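Local atomic coordinates of OxyA protein (Actinoplanes teichomyceticus, PDB entry 5HH3), a protein that probably acts as a haem-dependent cytochrome P450 monooxygenase that carries out a phenolic coupling, closing a ring of the peptide in glycopeptide antibiotic biosynthesis. Residues P29-R32 and S33-E37; R319-P323 and R324-R328. All coordinates share one frame; numbering follows the deposited sequence. Where two conformers were deposited one is given.

Contact 1 (P29-R32 and S33-E37); sequences PQLR and SLMAE
L31 and M35 meet one turn apart on helix 29-37, in a local i to i+4 contact at the protein surface. The helix corresponds to helix A of the cytochrome P450 fold and precedes the strands 40-45 and 53-57 of the mixed sheet. Successive i to i+4 backbone bonds hold the turn. M35 N donates to L31 O at 2.8 Å with a nearly straight N-H (169°), S33 N and A36 N donate likewise to P29 O and R32 O, and the bond from L34 N to Q30 O is weak. P29 suits the first turn, where its missing N-H costs no helical bond. The leucines and the methionine supply the apolar side: L31 and L34 both reach L56 of strand 53-57, L34 also lies on L19, and L31 and M35 touch L315 and A316 of helix 314-318, respectively. Q30, S33 and A36, which are small or polar, fit the exposed positions. With its CG beside the backbone N (chi1 -78°), M35 starts back over the preceding turn, CG lying 3.3 Å from L31 O. The flexible thioether then folds at its last torsion (chi3 71°) and passes at a slant over the leucine, M35 SD lying 4.0 Å from L31 CG.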
ATOM      1  N   PRO B  29      -7.861 -11.984  18.417  1.00 34.71           N
ATOM      2  CA  PRO B  29      -8.473 -11.169  19.480  1.00 35.67           C
ATOM      3  C   PRO B  29      -8.809  -9.730  19.096  1.00 35.22           C
ATOM      4  O   PRO B  29      -9.795  -9.184  19.574  1.00 36.29           O
ATOM      5  CB  PRO B  29      -7.405 -11.179  20.574  1.00 36.88           C
ATOM      6  CG  PRO B  29      -6.772 -12.515  20.435  1.00 37.98           C
ATOM      7  CD  PRO B  29      -6.739 -12.788  18.948  1.00 36.52           C
ATOM      8  N   GLN B  30      -8.001  -9.142  18.215  1.00 35.06           N
ATOM      9  CA  GLN B  30      -8.113  -7.732  17.849  1.00 34.90           C
ATOM     10  C   GLN B  30      -9.374  -7.501  17.004  1.00 32.77           C
ATOM     11  O   GLN B  30     -10.050  -6.485  17.159  1.00 31.91           O
ATOM     12  CB  GLN B  30      -6.868  -7.281  17.078  1.00 36.33           C
ATOM     13  CG  GLN B  30      -5.574  -7.188  17.890  1.00 39.54           C
ATOM     14  CD  GLN B  30      -4.892  -8.525  18.229  1.00 42.66           C
ATOM     15  OE1 GLN B  30      -5.222  -9.610  17.698  1.00 40.35           O
ATOM     16  NE2 GLN B  30      -3.920  -8.445  19.144  1.00 46.83           N
ATOM     17  N   LEU B  31      -9.692  -8.440  16.123  1.00 30.68           N
ATOM     18  CA  LEU B  31     -10.954  -8.375  15.372  1.00 29.97           C
ATOM     19  C   LEU B  31     -12.169  -8.676  16.278  1.00 31.33           C
ATOM     20  O   LEU B  31     -13.201  -8.013  16.165  1.00 30.78           O
ATOM     21  CB  LEU B  31     -10.946  -9.339  14.187  1.00 29.03           C
ATOM     22  CG  LEU B  31     -12.175  -9.294  13.276  1.00 27.75           C
ATOM     23  CD1 LEU B  31     -12.409  -7.899  12.729  1.00 28.09           C
ATOM     24  CD2 LEU B  31     -12.068 -10.292  12.148  1.00 27.29           C
ATOM     25  N   ARG B  32     -12.027  -9.679  17.141  1.00 32.69           N
ATOM     26  CA  ARG B  32     -13.052 -10.042  18.126  0.50 34.65           C
ATOM     27  C   ARG B  32     -13.473  -8.796  18.928  1.00 35.06           C
ATOM     28  O   ARG B  32     -14.657  -8.558  19.141  1.00 35.96           O
ATOM     29  CB  ARG B  32     -12.513 -11.144  19.057  0.50 36.59           C
ATOM     30  CG  ARG B  32     -13.518 -12.182  19.532  0.50 38.59           C
ATOM     31  CD  ARG B  32     -12.791 -13.422  20.059  0.50 39.69           C
ATOM     32  NE  ARG B  32     -11.902 -13.114  21.175  0.50 41.66           N
ATOM     33  CZ  ARG B  32     -10.883 -13.875  21.574  0.50 42.27           C
ATOM     34  NH1 ARG B  32     -10.599 -15.001  20.960  0.50 40.41           N
ATOM     35  NH2 ARG B  32     -10.131 -13.492  22.603  0.50 44.51           N
ATOM     36  N   SER B  33     -12.485  -8.009  19.359  1.00 34.22           N
ATOM     37  CA  SER B  33     -12.741  -6.816  20.132  1.00 34.59           C
ATOM     38  C   SER B  33     -13.534  -5.767  19.352  1.00 33.03           C
ATOM     39  O   SER B  33     -14.502  -5.185  19.877  1.00 32.10           O
ATOM     40  CB  SER B  33     -11.425  -6.220  20.661  1.00 35.90           C
ATOM     41  OG  SER B  33     -11.692  -5.054  21.399  1.00 37.86           O
ATOM     42  N   LEU B  34     -13.164  -5.552  18.091  1.00 32.46           N
ATOM     43  CA  LEU B  34     -13.877  -4.605  17.242  1.00 31.68           C
ATOM     44  C   LEU B  34     -15.298  -5.079  16.959  1.00 31.27           C
ATOM     45  O   LEU B  34     -16.232  -4.285  16.992  1.00 30.45           O
ATOM     46  CB  LEU B  34     -13.103  -4.325  15.937  1.00 31.91           C
ATOM     47  CG  LEU B  34     -11.734  -3.645  16.150  1.00 33.20           C
ATOM     48  CD1 LEU B  34     -10.987  -3.568  14.825  1.00 32.96           C
ATOM     49  CD2 LEU B  34     -11.864  -2.257  16.764  1.00 33.42           C
ATOM     50  N   MET B  35     -15.449  -6.374  16.704  1.00 31.91           N
ATOM     51  CA  MET B  35     -16.768  -7.004  16.516  1.00 32.94           C
ATOM     52  C   MET B  35     -17.731  -6.717  17.687  1.00 33.79           C
ATOM     53  O   MET B  35     -18.909  -6.467  17.471  1.00 34.20           O
ATOM     54  CB  MET B  35     -16.615  -8.516  16.342  1.00 33.19           C
ATOM     55  CG  MET B  35     -16.146  -8.940  14.961  1.00 32.80           C
ATOM     56  SD  MET B  35     -15.553 -10.653  14.933  1.00 34.48           S
ATOM     57  CE  MET B  35     -17.116 -11.513  15.115  1.00 35.37           C
ATOM     58  N   ALA B  36     -17.201  -6.752  18.905  1.00 34.75           N
ATOM     59  CA  ALA B  36     -17.977  -6.545  20.139  1.00 36.81           C
ATOM     60  C   ALA B  36     -18.322  -5.087  20.389  1.00 38.48           C
ATOM     61  O   ALA B  36     -19.205  -4.761  21.180  1.00 41.68           O
ATOM     62  CB  ALA B  36     -17.195  -7.100  21.317  1.00 36.91           C
ATOM     63  N   GLU B  37     -17.598  -4.195  19.741  1.00 40.69           N
ATOM     64  CA  GLU B  37     -17.783  -2.775  19.931  1.00 43.24           C
ATOM     65  C   GLU B  37     -19.093  -2.288  19.331  1.00 42.04           C
ATOM     66  O   GLU B  37     -19.830  -1.562  19.987  1.00 45.93           O
ATOM     67  CB  GLU B  37     -16.608  -2.006  19.317  1.00 44.30           C
ATOM     68  CG  GLU B  37     -16.428  -0.632  19.903  1.00 46.93           C
ATOM     69  CD  GLU B  37     -15.013  -0.103  19.746  1.00 48.40           C
ATOM     70  OE1 GLU B  37     -14.899   1.094  19.427  1.00 51.05           O
ATOM     71  OE2 GLU B  37     -14.035  -0.866  19.961  1.00 49.93           O
TER

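Contact 2 (R319-P323 and R324-R328)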
ATOM      1  N   ARG B 319     -18.668 -15.342  11.180  1.00 27.96           N
ATOM      2  CA  ARG B 319     -18.302 -15.841  12.487  1.00 29.63           C
ATOM      3  C   ARG B 319     -18.804 -14.901  13.611  1.00 30.68           C
ATOM      4  O   ARG B 319     -18.177 -14.787  14.661  1.00 30.06           O
ATOM      5  CB  ARG B 319     -16.785 -16.013  12.531  1.00 29.91           C
ATOM      6  CG  ARG B 319     -16.210 -16.899  11.408  1.00 29.76           C
ATOM      7  CD  ARG B 319     -16.732 -18.328  11.462  1.00 31.29           C
ATOM      8  NE  ARG B 319     -16.317 -18.878  12.745  1.00 33.08           N
ATOM      9  CZ  ARG B 319     -15.101 -19.339  13.021  1.00 33.93           C
ATOM     10  NH1 ARG B 319     -14.170 -19.469  12.078  1.00 32.93           N
ATOM     11  NH2 ARG B 319     -14.836 -19.720  14.264  1.00 35.94           N
ATOM     12  N   ARG B 320     -19.970 -14.285  13.398  1.00 31.30           N
ATOM     13  CA  ARG B 320     -20.450 -13.193  14.252  1.00 33.81           C
ATOM     14  C   ARG B 320     -20.707 -13.605  15.698  1.00 34.46           C
ATOM     15  O   ARG B 320     -20.612 -12.765  16.602  1.00 36.44           O
ATOM     16  CB  ARG B 320     -21.704 -12.552  13.667  1.00 35.27           C
ATOM     17  CG  ARG B 320     -22.965 -13.410  13.727  1.00 39.06           C
ATOM     18  CD  ARG B 320     -24.082 -12.713  12.956  1.00 42.02           C
ATOM     19  NE  ARG B 320     -25.122 -13.610  12.458  1.00 45.49           N
ATOM     20  CZ  ARG B 320     -24.962 -14.512  11.482  1.00 48.64           C
ATOM     21  NH1 ARG B 320     -23.775 -14.719  10.892  1.00 51.06           N
ATOM     22  NH2 ARG B 320     -26.000 -15.244  11.092  1.00 50.43           N
ATOM     23  N   ASN B 321     -21.027 -14.871  15.918  1.00 34.88           N
ATOM     24  CA  ASN B 321     -21.266 -15.382  17.282  1.00 36.62           C
ATOM     25  C   ASN B 321     -20.029 -16.008  17.962  1.00 36.57           C
ATOM     26  O   ASN B 321     -20.145 -16.494  19.060  1.00 37.98           O
ATOM     27  CB  ASN B 321     -22.460 -16.357  17.274  1.00 37.53           C
ATOM     28  CG  ASN B 321     -23.769 -15.672  16.907  1.00 38.59           C
ATOM     29  OD1 ASN B 321     -24.064 -14.586  17.381  1.00 38.88           O
ATOM     30  ND2 ASN B 321     -24.544 -16.297  16.046  1.00 40.20           N
ATOM     31  N   PHE B 322     -18.858 -15.969  17.331  1.00 35.89           N
ATOM     32  CA  PHE B 322     -17.600 -16.406  17.972  1.00 37.25           C
ATOM     33  C   PHE B 322     -17.378 -15.592  19.256  1.00 38.66           C
ATOM     34  O   PHE B 322     -17.580 -14.406  19.213  1.00 37.40           O
ATOM     35  CB  PHE B 322     -16.417 -16.167  17.013  1.00 37.55           C
ATOM     36  CG  PHE B 322     -15.105 -16.710  17.515  1.00 39.18           C
ATOM     37  CD1 PHE B 322     -14.879 -18.085  17.549  1.00 40.38           C
ATOM     38  CD2 PHE B 322     -14.111 -15.859  17.986  1.00 40.81           C
ATOM     39  CE1 PHE B 322     -13.684 -18.599  18.034  1.00 42.07           C
ATOM     40  CE2 PHE B 322     -12.907 -16.378  18.472  1.00 41.39           C
ATOM     41  CZ  PHE B 322     -12.696 -17.739  18.492  1.00 42.22           C
ATOM     42  N   PRO B 323     -16.997 -16.172  20.397  1.00 42.32           N
ATOM     43  CA  PRO B 323     -16.607 -17.574  20.609  1.00 43.57           C
ATOM     44  C   PRO B 323     -17.691 -18.480  21.207  1.00 45.83           C
ATOM     45  O   PRO B 323     -17.381 -19.541  21.752  1.00 45.30           O
ATOM     46  CB  PRO B 323     -15.478 -17.420  21.612  1.00 45.07           C
ATOM     47  CG  PRO B 323     -15.975 -16.326  22.495  1.00 45.48           C
ATOM     48  CD  PRO B 323     -16.649 -15.341  21.564  1.00 43.72           C
ATOM     49  N   ARG B 324     -18.955 -18.103  21.065  1.00 46.89           N
ATOM     50  CA  ARG B 324     -20.039 -18.866  21.676  1.00 49.41           C
ATOM     51  C   ARG B 324     -20.194 -20.223  20.975  1.00 48.78           C
ATOM     52  O   ARG B 324     -19.822 -20.367  19.796  1.00 48.75           O
ATOM     53  CB  ARG B 324     -21.357 -18.079  21.630  1.00 51.29           C
ATOM     54  CG  ARG B 324     -21.345 -16.726  22.341  1.00 54.37           C
ATOM     55  CD  ARG B 324     -22.406 -15.785  21.761  1.00 57.13           C
ATOM     56  NE  ARG B 324     -23.728 -16.415  21.769  1.00 60.67           N
ATOM     57  CZ  ARG B 324     -24.632 -16.315  22.746  1.00 67.00           C
ATOM     58  NH1 ARG B 324     -24.402 -15.574  23.840  1.00 69.09           N
ATOM     59  NH2 ARG B 324     -25.797 -16.963  22.629  1.00 70.16           N
ATOM     60  N   PRO B 325     -20.746 -21.227  21.683  1.00 49.86           N
ATOM     61  CA  PRO B 325     -20.924 -22.562  21.105  1.00 49.62           C
ATOM     62  C   PRO B 325     -21.603 -22.631  19.735  1.00 48.32           C
ATOM     63  O   PRO B 325     -21.233 -23.482  18.916  1.00 47.59           O
ATOM     64  CB  PRO B 325     -21.802 -23.269  22.141  1.00 52.17           C
ATOM     65  CG  PRO B 325     -21.405 -22.643  23.429  1.00 53.00           C
ATOM     66  CD  PRO B 325     -21.167 -21.196  23.102  1.00 51.09           C
ATOM     67  N   GLU B 326     -22.592 -21.769  19.505  1.00 47.86           N
ATOM     68  CA  GLU B 326     -23.342 -21.766  18.250  1.00 47.86           C
ATOM     69  C   GLU B 326     -22.490 -21.451  17.009  1.00 44.12           C
ATOM     70  O   GLU B 326     -22.871 -21.841  15.907  1.00 43.04           O
ATOM     71  CB  GLU B 326     -24.542 -20.807  18.320  1.00 50.44           C
ATOM     72  CG  GLU B 326     -24.178 -19.335  18.366  1.00 51.66           C
ATOM     73  CD  GLU B 326     -25.333 -18.447  18.811  1.00 55.70           C
ATOM     74  OE1 GLU B 326     -25.155 -17.654  19.769  1.00 57.72           O
ATOM     75  OE2 GLU B 326     -26.422 -18.550  18.199  1.00 58.16           O
ATOM     76  N   ASP B 327     -21.361 -20.757  17.183  1.00 41.25           N
ATOM     77  CA  ASP B 327     -20.423 -20.491  16.073  1.00 38.64           C
ATOM     78  C   ASP B 327     -19.525 -21.673  15.665  1.00 38.28           C
ATOM     79  O   ASP B 327     -18.958 -21.660  14.559  1.00 35.01           O
ATOM     80  CB  ASP B 327     -19.536 -19.298  16.419  1.00 38.38           C
ATOM     81  CG  ASP B 327     -18.592 -18.934  15.297  1.00 37.18           C
ATOM     82  OD1 ASP B 327     -19.082 -18.551  14.202  1.00 35.63           O
ATOM     83  OD2 ASP B 327     -17.363 -19.054  15.513  1.00 36.81           O
ATOM     84  N   ARG B 328     -19.399 -22.686  16.529  1.00 39.83           N
ATOM     85  CA  ARG B 328     -18.500 -23.809  16.261  1.00 40.97           C
ATOM     86  C   ARG B 328     -18.931 -24.562  15.007  1.00 40.64           C
ATOM     87  O   ARG B 328     -20.124 -24.580  14.649  1.00 41.32           O
ATOM     88  CB  ARG B 328     -18.415 -24.765  17.456  1.00 44.68           C
ATOM     89  CG  ARG B 328     -17.680 -24.175  18.651  1.00 45.66           C
ATOM     90  CD  ARG B 328     -17.734 -25.111  19.849  1.00 49.53           C
ATOM     91  NE  ARG B 328     -17.282 -24.406  21.056  1.00 51.30           N
ATOM     92  CZ  ARG B 328     -17.670 -24.668  22.303  1.00 53.70           C
ATOM     93  NH1 ARG B 328     -18.539 -25.633  22.573  1.00 55.55           N
ATOM     94  NH2 ARG B 328     -17.186 -23.931  23.300  1.00 54.88           N
TER
HETATM   95  O   HOH W   1     -21.350 -17.238  14.208  1.00 31.32           O
HETATM   96  O   HOH W   2     -15.604 -21.808  20.800  1.00 59.70           O
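R319 and D327 form a salt bridge between the two ends of an irregular loop, the arginine lying just beyond helix 314-318. It grips the carboxylate side-on: NE is shared between D327 OD1 (3.1 Å) and D327 OD2 (3.0 Å), while NH2 bonds to D327 OD2 at 2.9 Å. The two flat groups are nearly coplanar, 18° apart. R319 reaches this position by bending its chain at both chi2 and chi3. The remaining nitrogen, NH1, donates to F25 O and Y281 O, a good use of arginine's several N-H groups in a buried place. D327 is equally well supplied. Its OD1 also pairs with R280 and accepts from a water, 2.6 Å away, that in turn accepts from N321 N.

The loop's position after helix 314-318 is consistent with the start of the P450 meander, and R328 is probably the arginine of a PERF-like sequence; R280 lies on helix 274-282, the K helix with the ExxR motif. Such a shared carboxylate between two arginines would probably favour the charged form of D327.

In the backbone, R324 N donates to N321 O at 2.8 Å. This bond closes a type VIa turn, N321-R324, which overlaps the type I turn R319-F322 and suits the cis proline P323 at its third position. Nearer the surface, the N321 amide stacks on the E326 carboxylate, and N321 ND2 bonds to a glycerol, probably from the crystallisation liquor. E326 OE1 receives both R324 NE and R324 NH2. A second water donates to P323 O and accepts from R328 NE at 3.1 Å.

How the contacts relate
Contacts 1 and 2 lie on the same side of the chain's centre, their own centres about 13 Å apart, although nearly 300 residues separate them in sequence. Contact 1 is a surface turn of a regular helix, held by repeating backbone bonds, with one apolar side packed on neighbouring elements. Contact 2 is partly buried and irregular, and salt bridges and waters add to a few turn-type backbone bonds. The two touch by packing: R32 CD, in one of its two conformers, lies 3.4 Å from F322 CE2, while M35 CE lies 3.5 Å from R319 O and also meets R320 CA. Helix 314-318, whose A316 receives M35, leads directly into the loop of contact 2.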